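Local coordinates for protein particle-associated lyase (Acinetobacter bacteriophage AP22, PDB 4Y9V) that binds capsular saccharide of Acinetobacter baumannii as a trimeric phage tailspike and probably degrades the capsule as a lyase, at residues V589-L592 with V598-A601; N542-K547 with L616-G621; T572-D577 with I602-K607; P503-P508 with R520-Q525. One frame throughout, in Å; residues are numbered along the deposited sequence.

How the contacts relate
Contacts 1, 2 and 3 all lie in the C-terminal Ig-like part of the chain and share its three-stranded sheet, while contact 4 sits where the parallel beta-helix runs into it, its centre about 13 Å from that of contact 2. All four are buried contacts; contact 3 includes the partly exposed Lys606 and lies farthest from the chain centre. Contact 1 joins adjacent strands by hydrogen bonds, and contact 2 packs two sheets face to face through a tryptophan. Contact 3 combines an aromatic pair with a water bridge; contact 4 packs leucine and isoleucine methyls on a glutamine stem and strand backbone. Ile544 N and Val598 O, like Ser620 N and Gln524 O, are probably hydrogen-bonded, and Val589 packs on Leu603.

Contact 1 (V589-L592 with V598-A601); sequences VNSL and VRPA. With SO4 (sulfate ion), chain L.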
loop_
_atom_site.group_PDB
_atom_site.type_symbol
_atom_site.label_atom_id
_atom_site.label_comp_id
_atom_site.label_asym_id
_atom_site.label_seq_id
_atom_site.Cartn_x
_atom_site.Cartn_y
_atom_site.Cartn_z
ATOM N N VAL A 589 44.885 3.815 16.207
ATOM C CA VAL A 589 44.475 5.200 16.107
ATOM C C VAL A 589 43.938 5.494 14.727
ATOM O O VAL A 589 44.265 4.805 13.754
ATOM C CB VAL A 589 45.640 6.198 16.397
ATOM C CG1 VAL A 589 46.279 5.902 17.754
ATOM C CG2 VAL A 589 46.706 6.156 15.292
ATOM N N ASN A 590 43.158 6.582 14.603
ATOM C CA ASN A 590 42.900 7.160 13.288
ATOM C C ASN A 590 43.858 8.339 13.089
ATOM O O ASN A 590 43.802 9.345 13.795
ATOM C CB ASN A 590 41.455 7.621 13.092
ATOM C CG ASN A 590 41.292 8.032 11.643
ATOM O OD1 ASN A 590 41.699 7.309 10.737
ATOM N ND2 ASN A 590 40.694 9.205 11.437
ATOM N N SER A 591 44.779 8.182 12.130
ATOM C CA SER A 591 45.835 9.169 11.950
ATOM C C SER A 591 45.434 10.401 11.151
ATOM O O SER A 591 46.152 11.420 11.270
ATOM C CB SER A 591 47.085 8.495 11.343
ATOM O OG SER A 591 46.933 8.165 9.979
ATOM N N LEU A 592 44.361 10.350 10.388
ATOM C CA LEU A 592 43.938 11.473 9.539
ATOM C C LEU A 592 42.431 11.283 9.344
ATOM O O LEU A 592 41.999 10.153 9.131
ATOM C CB LEU A 592 44.640 11.457 8.178
ATOM C CG LEU A 592 44.182 12.577 7.236
ATOM C CD1 LEU A 592 45.373 13.148 6.485
ATOM C CD2 LEU A 592 43.114 12.068 6.294
ATOM N N VAL A 598 39.799 8.471 5.719
ATOM C CA VAL A 598 40.283 8.014 7.021
ATOM C C VAL A 598 41.666 7.407 6.831
ATOM O O VAL A 598 42.061 7.113 5.683
ATOM C CB VAL A 598 39.329 7.028 7.707
ATOM C CG1 VAL A 598 37.948 7.674 7.927
ATOM C CG2 VAL A 598 39.179 5.729 6.942
ATOM N N ARG A 599 42.386 7.163 7.902
ATOM C CA ARG A 599 43.725 6.580 7.785
ATOM C C ARG A 599 44.089 5.835 9.037
ATOM O O ARG A 599 44.821 6.336 9.924
ATOM C CB ARG A 599 44.786 7.636 7.423
ATOM C CG ARG A 599 46.083 6.954 6.989
ATOM C CD ARG A 599 47.184 7.990 6.663
ATOM N NE ARG A 599 48.321 7.278 6.114
ATOM C CZ ARG A 599 49.449 7.875 5.726
ATOM N NH1 ARG A 599 49.634 9.153 5.905
ATOM N NH2 ARG A 599 50.380 7.144 5.167
ATOM N N PRO A 600 43.624 4.586 9.179
ATOM C CA PRO A 600 43.969 3.795 10.359
ATOM C C PRO A 600 45.488 3.583 10.462
ATOM O O PRO A 600 46.173 3.464 9.461
ATOM C CB PRO A 600 43.273 2.461 10.054
ATOM C CG PRO A 600 42.304 2.725 9.025
ATOM C CD PRO A 600 42.754 3.858 8.236
ATOM N N ALA A 601 45.941 3.512 11.710
ATOM C CA ALA A 601 47.362 3.282 11.982
ATOM C C ALA A 601 47.520 2.631 13.339
ATOM O O ALA A 601 46.621 2.654 14.172
ATOM C CB ALA A 601 48.119 4.617 11.929
HETATM S S SO4 L . 53.933 5.946 5.339
HETATM O O1 SO4 L . 55.425 5.934 5.315
HETATM O O2 SO4 L . 53.452 5.574 6.700
HETATM O O3 SO4 L . 53.430 4.929 4.356
HETATM O O4 SO4 L . 53.441 7.320 4.939
#
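Val589 and Ala601 face each other in the beta hairpin of strands 586-594 and 597-604, as an antiparallel hydrogen-bonded pair. Val589 N donates to Ala601 O at 2.9 Å, and Ala601 N returns a bond to Val589 O. Asn590 and Pro600 follow as a non-hydrogen-bonded pair, in which proline's missing N-H costs this hairpin no bond. The Asn590 side chain adds a bond of its own: with CG anti to the backbone N (chi1 -173°), OD1 accepts Arg599 N at 2.9 Å, the donor lying in the carbonyl plane. Arg599 O is gripped twice, by Ser591 N at 2.9 Å and by Ser591 OG at 2.8 Å, from opposite faces of its carbonyl plane. The guanidinium of Arg599 reaches Ala541 O through NE and Ser568 of the second subunit through NH1, while NH2 meets, at 3.1 Å, O4 of a sulfate that probably came from the crystallisation liquor. By CA position Leu592 is nearest Arg599, so the register slips by one residue after Asn590-Pro600; the axes of the short segments stand at 134°, well off antiparallel. Strand 586-594 is outermost in this chain's sheet and is continued by backbone bonds to the second subunit, completing a beta hairpin of the Ig-like domain.

Contact 2 (N542-K547 with L616-G621); sequences NVINLK and LYWESG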
loop_
_atom_site.group_PDB
_atom_site.type_symbol
_atom_site.label_atom_id
_atom_site.label_comp_id
_atom_site.label_asym_id
_atom_site.label_seq_id
_atom_site.Cartn_x
_atom_site.Cartn_y
_atom_site.Cartn_z
ATOM N N ASN A 542 47.740 3.158 4.057
ATOM C CA ASN A 542 47.576 4.238 3.137
ATOM C C ASN A 542 46.212 4.899 3.389
ATOM O O ASN A 542 45.255 4.258 3.832
ATOM C CB ASN A 542 47.628 3.786 1.676
ATOM C CG ASN A 542 48.955 3.234 1.223
ATOM O OD1 ASN A 542 50.001 3.288 1.903
ATOM N ND2 ASN A 542 48.900 2.679 0.081
ATOM N N VAL A 543 46.112 6.187 3.068
ATOM C CA VAL A 543 44.829 6.879 3.224
ATOM C C VAL A 543 43.760 6.153 2.436
ATOM O O VAL A 543 43.970 5.662 1.308
ATOM C CB VAL A 543 44.969 8.356 2.834
ATOM C CG1 VAL A 543 45.204 8.566 1.347
ATOM C CG2 VAL A 543 43.729 9.145 3.255
ATOM N N ILE A 544 42.592 6.075 3.046
ATOM C CA ILE A 544 41.413 5.434 2.480
ATOM C C ILE A 544 40.444 6.502 2.027
ATOM O O ILE A 544 40.014 7.356 2.819
ATOM C CB ILE A 544 40.783 4.511 3.518
ATOM C CG1 ILE A 544 41.791 3.463 3.998
ATOM C CG2 ILE A 544 39.521 3.885 2.992
ATOM C CD1 ILE A 544 41.251 2.600 5.068
ATOM N N ASN A 545 40.101 6.488 0.733
ATOM C CA ASN A 545 39.130 7.374 0.159
ATOM C C ASN A 545 37.752 6.734 0.216
ATOM O O ASN A 545 37.522 5.652 -0.309
ATOM C CB ASN A 545 39.481 7.620 -1.307
ATOM C CG ASN A 545 40.768 8.433 -1.373
ATOM O OD1 ASN A 545 40.822 9.598 -0.921
ATOM N ND2 ASN A 545 41.829 7.829 -1.845
ATOM N N LEU A 546 36.837 7.384 0.915
ATOM C CA LEU A 546 35.529 6.824 1.180
ATOM C C LEU A 546 34.626 6.939 -0.058
ATOM O O LEU A 546 34.549 7.976 -0.706
ATOM C CB LEU A 546 34.873 7.583 2.334
ATOM C CG LEU A 546 35.657 7.545 3.661
ATOM C CD1 LEU A 546 34.959 8.446 4.658
ATOM C CD2 LEU A 546 35.865 6.117 4.142
ATOM N N LYS A 547 33.874 5.846 -0.332
ATOM C CA LYS A 547 32.940 5.900 -1.451
ATOM C C LYS A 547 31.869 6.948 -1.273
ATOM O O LYS A 547 31.513 7.694 -2.230
ATOM C CB LYS A 547 32.308 4.535 -1.614
ATOM C CG LYS A 547 31.191 4.567 -2.668
ATOM C CD LYS A 547 30.718 3.166 -3.001
ATOM C CE LYS A 547 29.567 3.133 -3.967
ATOM N NZ LYS A 547 29.074 1.764 -4.181
ATOM N N LEU A 616 44.066 -3.771 10.171
ATOM C CA LEU A 616 43.443 -2.606 10.763
ATOM C C LEU A 616 42.003 -2.535 10.234
ATOM O O LEU A 616 41.747 -2.769 9.072
ATOM C CB LEU A 616 44.199 -1.310 10.465
ATOM C CG LEU A 616 45.532 -1.214 11.167
ATOM C CD1 LEU A 616 46.372 -0.090 10.644
ATOM C CD2 LEU A 616 45.264 -0.925 12.674
ATOM N N TYR A 617 41.095 -2.187 11.131
ATOM C CA TYR A 617 39.681 -2.057 10.834
ATOM C C TYR A 617 39.253 -0.639 11.133
ATOM O O TYR A 617 39.786 0.016 12.039
ATOM C CB TYR A 617 38.859 -3.022 11.673
ATOM C CG TYR A 617 39.221 -4.457 11.468
ATOM C CD1 TYR A 617 38.668 -5.173 10.420
ATOM C CD2 TYR A 617 40.107 -5.127 12.317
ATOM C CE1 TYR A 617 38.977 -6.512 10.210
ATOM C CE2 TYR A 617 40.405 -6.464 12.128
ATOM C CZ TYR A 617 39.827 -7.174 11.090
ATOM O OH TYR A 617 40.134 -8.495 10.964
ATOM N N TRP A 618 38.226 -0.164 10.422
ATOM C CA TRP A 618 37.730 1.171 10.625
ATOM C C TRP A 618 36.220 1.203 10.392
ATOM O O TRP A 618 35.672 0.408 9.627
ATOM C CB TRP A 618 38.458 2.200 9.701
ATOM C CG TRP A 618 38.262 1.872 8.243
ATOM C CD1 TRP A 618 38.991 1.014 7.469
ATOM C CD2 TRP A 618 37.194 2.333 7.422
ATOM N NE1 TRP A 618 38.471 0.914 6.216
ATOM C CE2 TRP A 618 37.349 1.736 6.160
ATOM C CE3 TRP A 618 36.105 3.221 7.599
ATOM C CZ2 TRP A 618 36.466 1.976 5.095
ATOM C CZ3 TRP A 618 35.241 3.436 6.556
ATOM C CH2 TRP A 618 35.423 2.839 5.310
ATOM N N GLU A 619 35.603 2.191 11.037
ATOM C CA GLU A 619 34.202 2.509 10.835
ATOM C C GLU A 619 34.029 4.017 10.894
ATOM O O GLU A 619 34.611 4.660 11.774
ATOM C CB GLU A 619 33.334 1.841 11.918
ATOM C CG GLU A 619 31.849 2.014 11.663
ATOM C CD GLU A 619 31.008 1.221 12.597
ATOM O OE1 GLU A 619 30.106 1.923 13.174
ATOM O OE2 GLU A 619 31.219 0.017 12.789
ATOM N N SER A 620 33.242 4.566 9.981
ATOM C CA SER A 620 32.930 5.983 9.971
ATOM C C SER A 620 31.416 6.178 10.060
ATOM O O SER A 620 30.640 5.328 9.606
ATOM C CB SER A 620 33.435 6.625 8.693
ATOM O OG SER A 620 32.861 6.074 7.519
ATOM N N GLY A 621 30.997 7.331 10.556
ATOM C CA GLY A 621 29.577 7.661 10.571
ATOM C C GLY A 621 29.362 9.012 11.224
ATOM O O GLY A 621 30.264 9.557 11.847
#
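Ile544 meets Trp618 first, sending its CD1 methyl to 3.4 Å from Trp618 NE1 and 3.7 Å from Trp618 CD1. The approach to the indole is oblique, neither squarely over a face nor at an edge. The isoleucine also uses its other branch, since CG2 lies 4.2 Å from Trp618 CZ2; the two methyls therefore touch both the pyrrole and the benzo parts of the ring system. Two residues on, Leu546 repeats the approach at the far end of the indole: CD2 is 3.5 Å from Trp618 CH2 and 3.7 Å from Trp618 CZ3, again obliquely, the two side chains running past each other in opposite directions. Its second methyl, CD1, comes within 4.3 Å of Ser620 OG, which lies in the indole plane at the ring edge and is hydrogen-bonded to Tyr550 OH. Trp618 can meet both residues because CG sits between the backbone N and the carbonyl carbon (chi1 60°), which throws the indole across the gap. The CA atoms of Ile544 and Trp618 are 9.9 Å apart, a spacing of facing sheets, not of paired strands. Strand 538-545 borders 597-604, whose Val598 and Pro600 also touch Trp618, while strand 613-623 runs antiparallel to both 518-531 and 555-561; the indole thus fills the space between the two layers of the sandwich.

Contact 3 (T572-D577 with I602-K607); sequences TFFNED and ILWNKK. Unlike the reference sequence in segment 602-607: Ile602 (reference Val).
Phe574 and Trp604 carry the apolar part of this contact as an oblique aromatic pair, with centroids of the phenyl and the six-membered indole ring 5.3 Å apart and planes at 59°. The closest approach, 3.6 Å, is between Phe574 CE1 and Trp604 CH2. Beside it, Phe574 CD1 lies 3.8 Å from Trp604 CZ3. Seen from the phenylalanine, Trp604 CZ3 lies over one ring face; seen from the tryptophan, Phe574 CE1 comes in at the rim, near the indole plane. The other face of Phe574 is taken by its chain neighbour Phe573, whose CD2 stands 3.4 Å above the ring centre, so the phenyl is held on both sides. Trp604 is covered in turn by Ile602, with CG2 3.5 Å above the indole centre, and its NE1 is hydrogen-bonded to Thr539 OG1. The pair thereby fastens the long loop between strands 555-561 and 586-594 to strand 597-604, at the far tip of the Ig-like part of the tailspike, where Phe574 also packs on Leu603 of the third subunit. Polar contact passes through water instead. One molecule lies 2.8 Å from Asn575 OD1, and in the conformer described here Lys606 NZ donates to it at 2.9 Å. Asn575 OD1 has a further partner in Arg584 N. Glu576 OE1 and Lys606 NZ, 5.6 Å apart, are not in contact; Glu576 OE1 forms its salt bridge with Arg584.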
loop_
_atom_site.group_PDB
_atom_site.type_symbol
_atom_site.label_atom_id
_atom_site.label_comp_id
_atom_site.label_asym_id
_atom_site.label_seq_id
_atom_site.Cartn_x
_atom_site.Cartn_y
_atom_site.Cartn_z
ATOM N N THR A 572 53.352 -13.344 22.159
ATOM C CA THR A 572 54.456 -13.672 21.248
ATOM C C THR A 572 54.309 -13.067 19.881
ATOM O O THR A 572 55.262 -13.009 19.094
ATOM C CB THR A 572 54.708 -15.203 21.085
ATOM O OG1 THR A 572 53.667 -15.797 20.333
ATOM C CG2 THR A 572 54.882 -15.885 22.453
ATOM N N PHE A 573 53.100 -12.628 19.469
ATOM C CA PHE A 573 52.952 -12.152 18.106
ATOM C C PHE A 573 53.808 -10.883 17.878
ATOM O O PHE A 573 54.453 -10.777 16.829
ATOM C CB PHE A 573 51.464 -11.904 17.740
ATOM C CG PHE A 573 51.279 -11.630 16.292
ATOM C CD1 PHE A 573 51.308 -12.666 15.366
ATOM C CD2 PHE A 573 51.094 -10.352 15.815
ATOM C CE1 PHE A 573 51.143 -12.407 14.032
ATOM C CE2 PHE A 573 50.937 -10.102 14.460
ATOM C CZ PHE A 573 50.971 -11.150 13.562
ATOM N N PHE A 574 53.783 -9.956 18.830
ATOM C CA PHE A 574 54.485 -8.701 18.695
ATOM C C PHE A 574 55.759 -8.600 19.550
ATOM O O PHE A 574 56.371 -7.539 19.576
ATOM C CB PHE A 574 53.574 -7.501 19.020
ATOM C CG PHE A 574 52.480 -7.308 17.970
ATOM C CD1 PHE A 574 52.790 -6.994 16.666
ATOM C CD2 PHE A 574 51.135 -7.431 18.318
ATOM C CE1 PHE A 574 51.809 -6.789 15.710
ATOM C CE2 PHE A 574 50.153 -7.255 17.354
ATOM C CZ PHE A 574 50.476 -6.917 16.071
ATOM N N ASN A 575 56.144 -9.705 20.203
ATOM C CA ASN A 575 57.342 -9.696 21.041
ATOM C C ASN A 575 58.224 -10.891 20.737
ATOM O O ASN A 575 57.788 -12.032 20.758
ATOM C CB ASN A 575 56.952 -9.741 22.553
ATOM C CG ASN A 575 56.316 -8.436 22.917
ATOM O OD1 ASN A 575 57.002 -7.429 23.167
ATOM N ND2 ASN A 575 54.984 -8.370 22.842
ATOM N N GLU A 576 59.514 -10.546 20.543
ATOM C CA GLU A 576 60.557 -11.553 20.274
ATOM C C GLU A 576 60.840 -12.405 21.511
ATOM O O GLU A 576 61.167 -13.592 21.378
ATOM C CB GLU A 576 61.831 -10.815 19.857
ATOM C CG GLU A 576 61.646 -10.119 18.492
ATOM C CD GLU A 576 60.868 -8.802 18.471
ATOM O OE1 GLU A 576 60.784 -8.119 19.502
ATOM O OE2 GLU A 576 60.379 -8.431 17.429
ATOM N N ASP A 577 60.655 -11.834 22.698
ATOM C CA ASP A 577 60.884 -12.518 23.963
ATOM C C ASP A 577 59.904 -11.908 24.932
ATOM O O ASP A 577 60.009 -10.763 25.318
ATOM C CB ASP A 577 62.305 -12.286 24.465
ATOM C CG ASP A 577 62.629 -13.008 25.740
ATOM O OD1 ASP A 577 61.712 -13.426 26.458
ATOM O OD2 ASP A 577 63.833 -13.127 26.027
ATOM N N ILE A 602 48.733 2.114 13.563
ATOM C CA ILE A 602 49.207 1.712 14.869
ATOM C C ILE A 602 50.334 2.636 15.292
ATOM O O ILE A 602 51.243 2.927 14.500
ATOM C CB ILE A 602 49.813 0.250 14.787
ATOM C CG1 ILE A 602 48.733 -0.746 14.506
ATOM C CG2 ILE A 602 50.598 -0.078 16.048
ATOM C CD1 ILE A 602 47.654 -0.455 15.469
ATOM N N LEU A 603 50.289 3.048 16.554
ATOM C CA LEU A 603 51.416 3.707 17.228
ATOM C C LEU A 603 52.067 2.653 18.142
ATOM O O LEU A 603 51.385 2.045 18.979
ATOM C CB LEU A 603 50.977 4.907 18.021
ATOM C CG LEU A 603 50.336 6.043 17.209
ATOM C CD1 LEU A 603 49.870 7.149 18.106
ATOM C CD2 LEU A 603 51.271 6.597 16.170
ATOM N N TRP A 604 53.355 2.438 17.974
ATOM C CA TRP A 604 54.086 1.443 18.742
ATOM C C TRP A 604 54.665 2.046 20.014
ATOM O O TRP A 604 55.215 3.171 19.970
ATOM C CB TRP A 604 55.244 0.846 17.899
ATOM C CG TRP A 604 54.762 0.176 16.658
ATOM C CD1 TRP A 604 54.875 0.639 15.384
ATOM C CD2 TRP A 604 54.082 -1.097 16.580
ATOM N NE1 TRP A 604 54.299 -0.258 14.495
ATOM C CE2 TRP A 604 53.807 -1.311 15.210
ATOM C CE3 TRP A 604 53.672 -2.031 17.508
ATOM C CZ2 TRP A 604 53.131 -2.460 14.760
ATOM C CZ3 TRP A 604 53.000 -3.178 17.083
ATOM C CH2 TRP A 604 52.744 -3.362 15.706
ATOM N N ASN A 605 54.648 1.312 21.097
ATOM C CA ASN A 605 55.365 1.730 22.307
ATOM C C ASN A 605 56.841 1.394 22.277
ATOM O O ASN A 605 57.593 1.944 23.077
ATOM C CB ASN A 605 54.688 1.183 23.580
ATOM C CG ASN A 605 54.632 -0.334 23.621
ATOM O OD1 ASN A 605 54.525 -1.008 22.596
ATOM N ND2 ASN A 605 54.671 -0.873 24.838
ATOM N N LYS A 606 57.312 0.534 21.412
ATOM C CA LYS A 606 58.768 0.412 21.208
ATOM C C LYS A 606 58.863 -0.037 19.748
ATOM O O LYS A 606 58.095 -0.853 19.225
ATOM C CB LYS A 606 59.490 -0.470 22.213
ATOM C CG LYS A 606 59.048 -1.896 22.192
ATOM C CD LYS A 606 60.106 -2.803 22.767
ATOM C CE LYS A 606 59.702 -4.133 23.300
ATOM N NZ LYS A 606 60.797 -4.855 24.046
ATOM N N LYS A 607 59.872 0.547 19.110
ATOM C CA LYS A 607 60.024 0.492 17.681
ATOM C C LYS A 607 60.159 -0.964 17.237
ATOM O O LYS A 607 60.724 -1.829 17.916
ATOM C CB LYS A 607 61.178 1.337 17.164
ATOM C CG LYS A 607 62.531 0.845 17.232
ATOM C CD LYS A 607 63.541 1.849 16.671
ATOM C CE LYS A 607 64.957 1.355 17.048
ATOM N NZ LYS A 607 65.930 2.282 16.461
HETATM O O HOH W 1 59.458 -7.411 24.465
#

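Contact 4 (P503-P508 with R520-Q525); sequences PYLIYP and RQMLQQ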
loop_
_atom_site.group_PDB
_atom_site.type_symbol
_atom_site.label_atom_id
_atom_site.label_comp_id
_atom_site.label_asym_id
_atom_site.label_seq_id
_atom_site.Cartn_x
_atom_site.Cartn_y
_atom_site.Cartn_z
ATOM N N PRO A 503 29.300 9.857 -4.317
ATOM C CA PRO A 503 28.504 11.030 -3.957
ATOM C C PRO A 503 28.787 11.498 -2.568
ATOM O O PRO A 503 29.182 10.744 -1.670
ATOM C CB PRO A 503 27.092 10.467 -4.001
ATOM C CG PRO A 503 27.253 9.036 -3.491
ATOM C CD PRO A 503 28.593 8.612 -4.116
ATOM N N TYR A 504 28.451 12.792 -2.313
ATOM C CA TYR A 504 28.198 13.244 -0.972
ATOM C C TYR A 504 26.850 12.681 -0.492
ATOM O O TYR A 504 25.844 12.763 -1.192
ATOM C CB TYR A 504 28.119 14.771 -0.910
ATOM C CG TYR A 504 29.445 15.455 -1.069
ATOM C CD1 TYR A 504 30.271 15.639 0.052
ATOM C CD2 TYR A 504 29.911 15.864 -2.299
ATOM C CE1 TYR A 504 31.490 16.232 -0.071
ATOM C CE2 TYR A 504 31.148 16.494 -2.430
ATOM C CZ TYR A 504 31.919 16.662 -1.273
ATOM O OH TYR A 504 33.145 17.285 -1.441
ATOM N N LEU A 505 26.828 12.207 0.748
ATOM C CA LEU A 505 25.551 11.895 1.410
ATOM C C LEU A 505 24.753 13.182 1.576
ATOM O O LEU A 505 23.579 13.271 1.250
ATOM C CB LEU A 505 25.835 11.176 2.711
ATOM C CG LEU A 505 26.495 9.796 2.540
ATOM C CD1 LEU A 505 27.130 9.329 3.827
ATOM C CD2 LEU A 505 25.481 8.765 2.061
ATOM N N ILE A 506 25.442 14.207 2.121
ATOM C CA ILE A 506 24.900 15.552 2.316
ATOM C C ILE A 506 25.945 16.506 1.762
ATOM O O ILE A 506 27.109 16.447 2.175
ATOM C CB ILE A 506 24.598 15.842 3.805
ATOM C CG1 ILE A 506 23.640 14.805 4.374
ATOM C CG2 ILE A 506 24.095 17.263 3.946
ATOM C CD1 ILE A 506 23.361 14.997 5.852
ATOM N N TYR A 507 25.568 17.335 0.801
ATOM C CA TYR A 507 26.522 18.243 0.185
ATOM C C TYR A 507 26.831 19.387 1.156
ATOM O O TYR A 507 25.903 20.011 1.679
ATOM C CB TYR A 507 25.972 18.776 -1.150
ATOM C CG TYR A 507 27.061 19.470 -1.908
ATOM C CD1 TYR A 507 27.879 18.733 -2.745
ATOM C CD2 TYR A 507 27.362 20.821 -1.721
ATOM C CE1 TYR A 507 28.915 19.308 -3.445
ATOM C CE2 TYR A 507 28.430 21.391 -2.363
ATOM C CZ TYR A 507 29.205 20.640 -3.207
ATOM O OH TYR A 507 30.258 21.262 -3.893
ATOM N N PRO A 508 28.123 19.702 1.361
ATOM C CA PRO A 508 28.495 20.728 2.351
ATOM C C PRO A 508 28.443 22.138 1.779
ATOM O O PRO A 508 29.116 22.437 0.813
ATOM C CB PRO A 508 29.944 20.350 2.675
ATOM C CG PRO A 508 30.465 19.701 1.453
ATOM C CD PRO A 508 29.299 18.929 0.879
ATOM N N ARG A 520 22.148 12.534 10.364
ATOM C CA ARG A 520 22.600 11.159 10.420
ATOM C C ARG A 520 23.101 10.834 9.036
ATOM O O ARG A 520 22.394 11.057 8.051
ATOM C CB ARG A 520 21.510 10.185 10.831
ATOM C CG ARG A 520 20.958 10.324 12.201
ATOM C CD ARG A 520 19.844 9.350 12.488
ATOM N NE ARG A 520 19.339 9.514 13.828
ATOM C CZ ARG A 520 18.295 8.873 14.362
ATOM N NH1 ARG A 520 17.679 8.011 13.653
ATOM N NH2 ARG A 520 17.887 9.163 15.578
ATOM N N GLN A 521 24.343 10.356 8.936
ATOM C CA GLN A 521 24.964 10.048 7.666
ATOM C C GLN A 521 25.498 8.625 7.730
ATOM O O GLN A 521 26.186 8.244 8.678
ATOM C CB GLN A 521 26.073 11.067 7.332
ATOM C CG GLN A 521 25.528 12.492 7.324
ATOM C CD GLN A 521 26.524 13.556 6.921
ATOM O OE1 GLN A 521 27.240 13.416 5.921
ATOM N NE2 GLN A 521 26.553 14.634 7.678
ATOM N N MET A 522 25.153 7.860 6.696
ATOM C CA MET A 522 25.340 6.413 6.623
ATOM C C MET A 522 26.733 5.984 7.059
ATOM O O MET A 522 27.742 6.519 6.605
ATOM C CB MET A 522 25.078 5.935 5.180
ATOM C CG MET A 522 25.069 4.415 5.073
ATOM S SD MET A 522 24.430 3.803 3.499
ATOM C CE MET A 522 25.721 4.358 2.376
ATOM N N LEU A 523 26.750 4.956 7.897
ATOM C CA LEU A 523 28.010 4.364 8.327
ATOM C C LEU A 523 28.677 3.650 7.162
ATOM O O LEU A 523 28.058 3.132 6.243
ATOM C CB LEU A 523 27.855 3.437 9.549
ATOM C CG LEU A 523 27.766 4.065 10.994
ATOM C CD1 LEU A 523 29.061 4.414 11.756
ATOM C CD2 LEU A 523 26.837 5.298 11.014
ATOM N N GLN A 524 30.009 3.647 7.218
ATOM C CA GLN A 524 30.875 2.882 6.320
ATOM C C GLN A 524 31.885 2.123 7.199
ATOM O O GLN A 524 32.112 2.498 8.354
ATOM C CB GLN A 524 31.574 3.762 5.308
ATOM C CG GLN A 524 30.584 4.402 4.325
ATOM C CD GLN A 524 31.211 5.450 3.464
ATOM O OE1 GLN A 524 31.719 5.165 2.353
ATOM N NE2 GLN A 524 31.185 6.685 3.932
ATOM N N GLN A 525 32.485 1.075 6.670
ATOM C CA GLN A 525 33.492 0.351 7.451
ATOM C C GLN A 525 34.288 -0.495 6.492
ATOM O O GLN A 525 33.860 -0.812 5.381
ATOM C CB GLN A 525 32.860 -0.535 8.529
ATOM C CG GLN A 525 31.813 -1.517 7.969
ATOM C CD GLN A 525 31.362 -2.431 9.065
ATOM O OE1 GLN A 525 31.814 -3.563 9.118
ATOM N NE2 GLN A 525 30.451 -2.023 9.929
#
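Ile506 and Gln521 touch with their side chains crossing at about a right angle: Ile506 CD1 lies 3.6 Å from both Gln521 CG and Gln521 CD, and 3.7 Å from Gln521 NE2. The methyl therefore rests along the aliphatic stem and amide base of the glutamine, without a polar bond. Leu505 meets the strand chiefly through CD1, which is 3.8 Å from Met522 N, 4.1 Å from Gln521 CB and 4.2 Å from Met522 CB, so this methyl sits against the backbone where the two residues join. More loosely, Leu505 CB comes to 4.2 Å from Gln521 OE1, on the amide that Ile506 also borders. The CA atoms of Leu505 and Gln521 are 6.5 Å apart, too far for strand pairing. The chain turns a corner at Leu505, and its surroundings are consistent with the C-terminal end of the pectin lyase-like parallel beta-helix: Leu505 and Ile506 both pack on Val491 of strand 486-496, which runs parallel to 518-531, and the Leu505 backbone bonds to Ala472 and Lys549. Further out, the Gln521 amide is oriented by NE2, which donates to Thr519 OG1 and Ser551 OG; CG lies anti to the carbonyl carbon (chi1 -57°), and the chain beyond is extended to reach them. Met522 O is held by Tyr550 OH, and the Met522 side chain packs on Tyr548 and on Arg520 of the third subunit.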